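Local coordinates for protein methylenetetrahydrofolate--tRNA-(uracil-5-)-methyltransferase TrmFO (Thermus thermophilus, PDB 3G5S) that catalyses the folate- and FAD-dependent methylation of uridine 54 at C5 in tRNA, giving 5-methyluridine, at residues 193-198 with 292-297; 204-209 with 286-291. One frame throughout, in Å; residues are numbered along the deposited sequence.

Contact 1: 193-198 with 292-297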
loop_
_atom_site.group_PDB
_atom_site.type_symbol
_atom_site.label_atom_id
_atom_site.label_comp_id
_atom_site.label_asym_id
_atom_site.label_seq_id
_atom_site.Cartn_x
_atom_site.Cartn_y
_atom_site.Cartn_z
ATOM N N GLU A 193 29.046 -19.847 -5.787
ATOM C CA GLU A 193 29.004 -20.415 -4.449
ATOM C C GLU A 193 29.553 -19.447 -3.395
ATOM O O GLU A 193 28.992 -19.333 -2.312
ATOM C CB GLU A 193 29.763 -21.745 -4.416
ATOM C CG GLU A 193 29.594 -22.559 -3.138
ATOM C CD GLU A 193 30.255 -23.929 -3.229
ATOM O OE1 GLU A 193 30.941 -24.198 -4.238
ATOM O OE2 GLU A 193 30.095 -24.739 -2.292
ATOM N N GLU A 194 30.646 -18.748 -3.695
ATOM C CA GLU A 194 31.188 -17.795 -2.725
ATOM C C GLU A 194 30.249 -16.616 -2.488
ATOM O O GLU A 194 30.091 -16.156 -1.359
ATOM C CB GLU A 194 32.575 -17.296 -3.140
ATOM C CG GLU A 194 33.054 -16.043 -2.389
ATOM C CD GLU A 194 33.185 -16.232 -0.878
ATOM O OE1 GLU A 194 33.175 -17.391 -0.407
ATOM O OE2 GLU A 194 33.307 -15.213 -0.159
ATOM N N GLU A 195 29.621 -16.124 -3.549
ATOM C CA GLU A 195 28.664 -15.039 -3.390
ATOM C C GLU A 195 27.461 -15.495 -2.575
ATOM O O GLU A 195 26.952 -14.754 -1.731
ATOM C CB GLU A 195 28.231 -14.499 -4.750
ATOM C CG GLU A 195 29.342 -13.734 -5.444
ATOM C CD GLU A 195 29.047 -13.410 -6.895
ATOM O OE1 GLU A 195 28.359 -14.205 -7.565
ATOM O OE2 GLU A 195 29.531 -12.361 -7.374
ATOM N N TYR A 196 27.005 -16.720 -2.820
ATOM C CA TYR A 196 25.922 -17.274 -2.022
ATOM C C TYR A 196 26.321 -17.388 -0.553
ATOM O O TYR A 196 25.563 -17.024 0.339
ATOM C CB TYR A 196 25.465 -18.633 -2.552
ATOM C CG TYR A 196 24.483 -19.287 -1.611
ATOM C CD1 TYR A 196 23.177 -18.823 -1.517
ATOM C CD2 TYR A 196 24.869 -20.336 -0.787
ATOM C CE1 TYR A 196 22.280 -19.400 -0.645
ATOM C CE2 TYR A 196 23.973 -20.921 0.090
ATOM C CZ TYR A 196 22.680 -20.448 0.155
ATOM O OH TYR A 196 21.772 -21.005 1.020
ATOM N N ARG A 197 27.521 -17.894 -0.296
ATOM C CA ARG A 197 27.980 -18.043 1.080
ATOM C C ARG A 197 28.009 -16.707 1.839
ATOM O O ARG A 197 27.560 -16.638 2.984
ATOM C CB ARG A 197 29.336 -18.760 1.131
ATOM C CG ARG A 197 29.316 -20.157 0.490
ATOM C CD ARG A 197 30.552 -20.990 0.849
ATOM N NE ARG A 197 30.364 -21.763 2.074
ATOM C CZ ARG A 197 30.139 -23.074 2.109
ATOM N NH1 ARG A 197 30.079 -23.772 0.982
ATOM N NH2 ARG A 197 29.975 -23.691 3.270
ATOM N N ARG A 198 28.514 -15.652 1.203
ATOM C CA ARG A 198 28.529 -14.314 1.811
ATOM C C ARG A 198 27.106 -13.853 2.128
ATOM O O ARG A 198 26.831 -13.349 3.215
ATOM C CB ARG A 198 29.226 -13.291 0.892
ATOM C CG ARG A 198 29.250 -11.837 1.425
ATOM C CD ARG A 198 29.624 -10.804 0.342
ATOM N NE ARG A 198 29.633 -9.428 0.854
ATOM C CZ ARG A 198 29.409 -8.346 0.111
ATOM N NH1 ARG A 198 29.150 -8.467 -1.184
ATOM N NH2 ARG A 198 29.427 -7.141 0.664
HETATM N N MSE A 292 24.029 -6.848 -2.134
HETATM C CA MSE A 292 25.008 -7.924 -2.285
HETATM C C MSE A 292 24.682 -8.848 -3.457
HETATM O O MSE A 292 25.484 -9.705 -3.809
HETATM C CB MSE A 292 25.088 -8.766 -1.013
HETATM C CG MSE A 292 25.561 -8.011 0.205
HETATM SE SE MSE A 292 25.666 -9.175 1.748
HETATM C CE MSE A 292 26.274 -7.852 3.041
ATOM N N ILE A 293 23.501 -8.694 -4.045
ATOM C CA ILE A 293 23.072 -9.564 -5.136
ATOM C C ILE A 293 23.595 -9.008 -6.453
ATOM O O ILE A 293 23.386 -7.837 -6.744
ATOM C CB ILE A 293 21.535 -9.653 -5.187
ATOM C CG1 ILE A 293 20.999 -10.248 -3.879
ATOM C CG2 ILE A 293 21.079 -10.452 -6.404
ATOM C CD1 ILE A 293 19.499 -10.063 -3.693
ATOM N N PRO A 294 24.290 -9.838 -7.249
ATOM C CA PRO A 294 24.792 -9.347 -8.537
ATOM C C PRO A 294 23.679 -8.735 -9.378
ATOM O O PRO A 294 22.614 -9.338 -9.538
ATOM C CB PRO A 294 25.338 -10.611 -9.205
ATOM C CG PRO A 294 25.701 -11.508 -8.069
ATOM C CD PRO A 294 24.667 -11.243 -7.007
ATOM N N GLY A 295 23.931 -7.537 -9.899
ATOM C CA GLY A 295 22.933 -6.792 -10.642
ATOM C C GLY A 295 22.222 -5.746 -9.800
ATOM O O GLY A 295 21.725 -4.752 -10.329
ATOM N N LEU A 296 22.189 -5.959 -8.489
ATOM C CA LEU A 296 21.435 -5.094 -7.593
ATOM C C LEU A 296 22.329 -4.229 -6.701
ATOM O O LEU A 296 21.854 -3.641 -5.727
ATOM C CB LEU A 296 20.466 -5.928 -6.743
ATOM C CG LEU A 296 19.498 -6.812 -7.538
ATOM C CD1 LEU A 296 18.532 -7.522 -6.601
ATOM C CD2 LEU A 296 18.725 -6.012 -8.580
ATOM N N GLU A 297 23.611 -4.133 -7.043
ATOM C CA GLU A 297 24.562 -3.410 -6.206
ATOM C C GLU A 297 24.171 -1.955 -5.963
ATOM O O GLU A 297 24.503 -1.384 -4.922
ATOM C CB GLU A 297 25.970 -3.489 -6.802
ATOM C CG GLU A 297 26.593 -4.876 -6.718
ATOM C CD GLU A 297 26.337 -5.741 -7.943
ATOM O OE1 GLU A 297 25.484 -5.385 -8.787
ATOM O OE2 GLU A 297 27.000 -6.791 -8.066
HETATM O O HOH W 1 26.981 -11.886 -2.153
#

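Contact 2: 204-209 with 286-291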
loop_
_atom_site.group_PDB
_atom_site.type_symbol
_atom_site.label_atom_id
_atom_site.label_comp_id
_atom_site.label_asym_id
_atom_site.label_seq_id
_atom_site.Cartn_x
_atom_site.Cartn_y
_atom_site.Cartn_z
ATOM N N LEU A 204 22.008 -14.552 8.218
ATOM C CA LEU A 204 21.973 -15.142 9.552
ATOM C C LEU A 204 21.984 -14.070 10.639
ATOM O O LEU A 204 21.317 -14.208 11.664
ATOM C CB LEU A 204 23.145 -16.108 9.755
ATOM C CG LEU A 204 23.155 -17.372 8.894
ATOM C CD1 LEU A 204 24.394 -18.208 9.193
ATOM C CD2 LEU A 204 21.893 -18.186 9.113
ATOM N N GLU A 205 22.722 -12.992 10.397
ATOM C CA GLU A 205 22.973 -11.993 11.431
ATOM C C GLU A 205 22.151 -10.712 11.299
ATOM O O GLU A 205 22.121 -9.891 12.217
ATOM C CB GLU A 205 24.459 -11.638 11.458
ATOM C CG GLU A 205 25.372 -12.805 11.796
ATOM C CD GLU A 205 26.841 -12.431 11.726
ATOM O OE1 GLU A 205 27.161 -11.381 11.127
ATOM O OE2 GLU A 205 27.675 -13.187 12.266
ATOM N N ALA A 206 21.494 -10.536 10.159
ATOM C CA ALA A 206 20.772 -9.298 9.882
ATOM C C ALA A 206 19.690 -8.997 10.919
ATOM O O ALA A 206 19.004 -9.902 11.395
ATOM C CB ALA A 206 20.173 -9.348 8.493
ATOM N N GLN A 207 19.535 -7.720 11.258
ATOM C CA GLN A 207 18.524 -7.304 12.227
ATOM C C GLN A 207 17.115 -7.411 11.650
ATOM O O GLN A 207 16.853 -6.990 10.521
ATOM C CB GLN A 207 18.793 -5.877 12.715
ATOM C CG GLN A 207 20.028 -5.744 13.592
ATOM C CD GLN A 207 20.048 -4.446 14.376
ATOM O OE1 GLN A 207 19.383 -3.475 14.013
ATOM N NE2 GLN A 207 20.811 -4.425 15.463
ATOM N N ARG A 208 16.204 -7.979 12.433
ATOM C CA ARG A 208 14.834 -8.172 11.977
ATOM C C ARG A 208 13.820 -7.609 12.963
ATOM O O ARG A 208 14.099 -7.485 14.156
ATOM C CB ARG A 208 14.562 -9.657 11.735
ATOM C CG ARG A 208 14.726 -10.521 12.972
ATOM C CD ARG A 208 15.305 -11.875 12.608
ATOM N NE ARG A 208 16.624 -11.740 11.996
ATOM C CZ ARG A 208 17.249 -12.713 11.340
ATOM N NH1 ARG A 208 16.672 -13.899 11.207
ATOM N NH2 ARG A 208 18.446 -12.499 10.811
ATOM N N HIS A 209 12.639 -7.266 12.456
ATOM C CA HIS A 209 11.557 -6.790 13.306
ATOM C C HIS A 209 10.979 -7.935 14.119
ATOM O O HIS A 209 11.053 -9.098 13.719
ATOM C CB HIS A 209 10.448 -6.146 12.472
ATOM C CG HIS A 209 10.862 -4.883 11.786
ATOM N ND1 HIS A 209 11.091 -3.706 12.468
ATOM C CD2 HIS A 209 11.077 -4.607 10.479
ATOM C CE1 HIS A 209 11.437 -2.763 11.610
ATOM N NE2 HIS A 209 11.434 -3.284 10.396
ATOM N N GLN A 286 17.584 -4.865 4.831
ATOM C CA GLN A 286 17.165 -5.320 3.516
ATOM C C GLN A 286 17.990 -4.648 2.429
ATOM O O GLN A 286 18.438 -5.301 1.494
ATOM C CB GLN A 286 15.687 -5.023 3.286
ATOM C CG GLN A 286 14.741 -5.848 4.139
ATOM C CD GLN A 286 13.287 -5.636 3.758
ATOM O OE1 GLN A 286 12.951 -5.556 2.579
ATOM N NE2 GLN A 286 12.422 -5.551 4.759
ATOM N N LYS A 287 18.179 -3.340 2.538
ATOM C CA LYS A 287 18.963 -2.635 1.534
ATOM C C LYS A 287 20.394 -3.173 1.453
ATOM O O LYS A 287 20.915 -3.427 0.367
ATOM C CB LYS A 287 18.969 -1.132 1.807
ATOM C CG LYS A 287 19.755 -0.337 0.787
ATOM C CD LYS A 287 19.674 1.150 1.073
ATOM C CE LYS A 287 20.449 1.949 0.042
ATOM N NZ LYS A 287 20.350 3.410 0.304
ATOM N N ARG A 288 21.025 -3.351 2.605
ATOM C CA ARG A 288 22.394 -3.856 2.643
ATOM C C ARG A 288 22.495 -5.235 1.993
ATOM O O ARG A 288 23.417 -5.514 1.221
ATOM C CB ARG A 288 22.892 -3.904 4.086
ATOM C CG ARG A 288 24.344 -4.297 4.216
ATOM C CD ARG A 288 24.844 -4.058 5.629
ATOM N NE ARG A 288 24.078 -4.810 6.617
ATOM C CZ ARG A 288 24.349 -6.057 6.985
ATOM N NH1 ARG A 288 25.376 -6.705 6.449
ATOM N NH2 ARG A 288 23.589 -6.656 7.894
ATOM N N LEU A 289 21.533 -6.093 2.309
ATOM C CA LEU A 289 21.515 -7.451 1.781
ATOM C C LEU A 289 21.233 -7.468 0.281
ATOM O O LEU A 289 21.913 -8.154 -0.484
ATOM C CB LEU A 289 20.480 -8.289 2.531
ATOM C CG LEU A 289 20.952 -8.964 3.824
ATOM C CD1 LEU A 289 21.585 -10.305 3.502
ATOM C CD2 LEU A 289 21.939 -8.089 4.592
ATOM N N ILE A 290 20.230 -6.705 -0.141
ATOM C CA ILE A 290 19.861 -6.671 -1.548
ATOM C C ILE A 290 21.042 -6.236 -2.409
ATOM O O ILE A 290 21.262 -6.765 -3.496
ATOM C CB ILE A 290 18.641 -5.747 -1.794
ATOM C CG1 ILE A 290 17.365 -6.395 -1.251
ATOM C CG2 ILE A 290 18.496 -5.432 -3.275
ATOM C CD1 ILE A 290 16.234 -5.421 -1.042
ATOM N N GLN A 291 21.826 -5.291 -1.913
ATOM C CA GLN A 291 22.904 -4.764 -2.730
ATOM C C GLN A 291 24.118 -5.699 -2.806
ATOM O O GLN A 291 25.092 -5.398 -3.488
ATOM C CB GLN A 291 23.241 -3.329 -2.316
ATOM C CG GLN A 291 22.063 -2.376 -2.593
ATOM C CD GLN A 291 22.403 -0.911 -2.404
ATOM O OE1 GLN A 291 23.317 -0.568 -1.654
ATOM N NE2 GLN A 291 21.659 -0.036 -3.079
#

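Contact 1: 193-198 with 292-297
One water ties the two backbones together: it donates to Glu-195 O at 2.9 Å and to Met-292 O at 3.1 Å, and no direct hydrogen bond joins 193-198 to 292-297. On either side of this bridge a side chain of the helix meets one of the loop. The side chains of Met-292, a selenomethionine, and Arg-198 cross at about a right angle. Met-292 CG sits over one face of the guanidinium, 3.9 Å from Arg-198 CZ and displaced toward the rim, while Met-292 CE comes within 4.0 Å of Arg-198 NH2. Arg-198 reaches that far because CG is anti to the backbone N (chi1 178°) and the chain runs straight out to NE. At the other end the carboxylate of Glu-195 rests against the proline ring, OE1 lying 3.8 Å from Pro-294 CG. That same OE1 accepts from Thr-192 N, just before the helix, which holds that oxygen near the helix N-terminus. Pro-294 and Gly-295 are the two central residues of a type II turn closed by Leu-296 N to Ile-293 O at 2.8 Å. Glu-297 OE1 receives Gly-295 N from 34° outside the carboxylate plane. Ile-293, turned away from 193-198, packs on Phe-199 further along and on strand 187-191, so a proline-glycine type II beta turn is laid against the first turns of helix 193-205.

Contact 2: 204-209 with 286-291
Where helix 193-205 ends, its exit loop packs against the last turns of helix 283-290, with Ala-206, where the chain breaks from the helix, facing Arg-288 and Leu-289. The touch is light, just 78 Å² summed over both sides. Ala-206 CB lies 4.5 Å from Leu-289 CD2, a loose apolar contact, and Ala-206 CA comes 4.3 Å from Arg-288 NH2, at the edge of the guanidinium and near its plane. The face of that guanidinium is covered from its own helix: Leu-289 CD2 sits 3.9 Å above it, over the centre. Arg-288 sets off extended, CG anti to the backbone N (chi1 -175°), and then bends at chi3 (59°), which turns the flat group back over the leucine methyl. Glu-285, one turn earlier in the helix, takes Arg-288 NH2 into a salt bridge through OE1, and its OE2 accepts from Gln-207 N, so one carboxylate, just ahead of 286-291, links Arg-288 to the backbone of the loop. Both helices are linked in sequence to the antiparallel sheet: helix 193-205 follows strand 187-191, and helix 283-290, whose Ile-290 touches Ile-301, precedes strand 301-303. Arg-208 braces the loop from within, gripping Ala-206 O side-on with two nitrogens. Arg-208 NH2 donates to Ala-206 O at 2.7 Å (156° at the hydrogen), in the carbonyl plane on a lone pair, and Arg-208 NE reaches the same oxygen at 3.1 Å, less straight. Both bonds lie in the guanidinium plane, which pins its rotation, and NH2 also donates to Leu-203 O in the final turn of the helix.

The centres of contacts 1 and 2 lie about 13 Å apart, on the same side of the chain's centre and away from the FAD and glutathione pockets. Both use helix 193-205, contact 1 near its start and contact 2 just past its C-terminal end. The partners also follow one another: helix 283-290 supplies contact 2, and the loop directly after it supplies contact 1. The order along the chain is therefore 193-198, 204-209, 286-291, 292-297, so contact 2 is enclosed by contact 1 in sequence. The two contacts touch where Leu-296 CB packs on Ile-290 O at 3.4 Å. Together they tie helix 193-205 and its exit to helix 283-290 and the loop after it, two parts of the chain far apart in sequence.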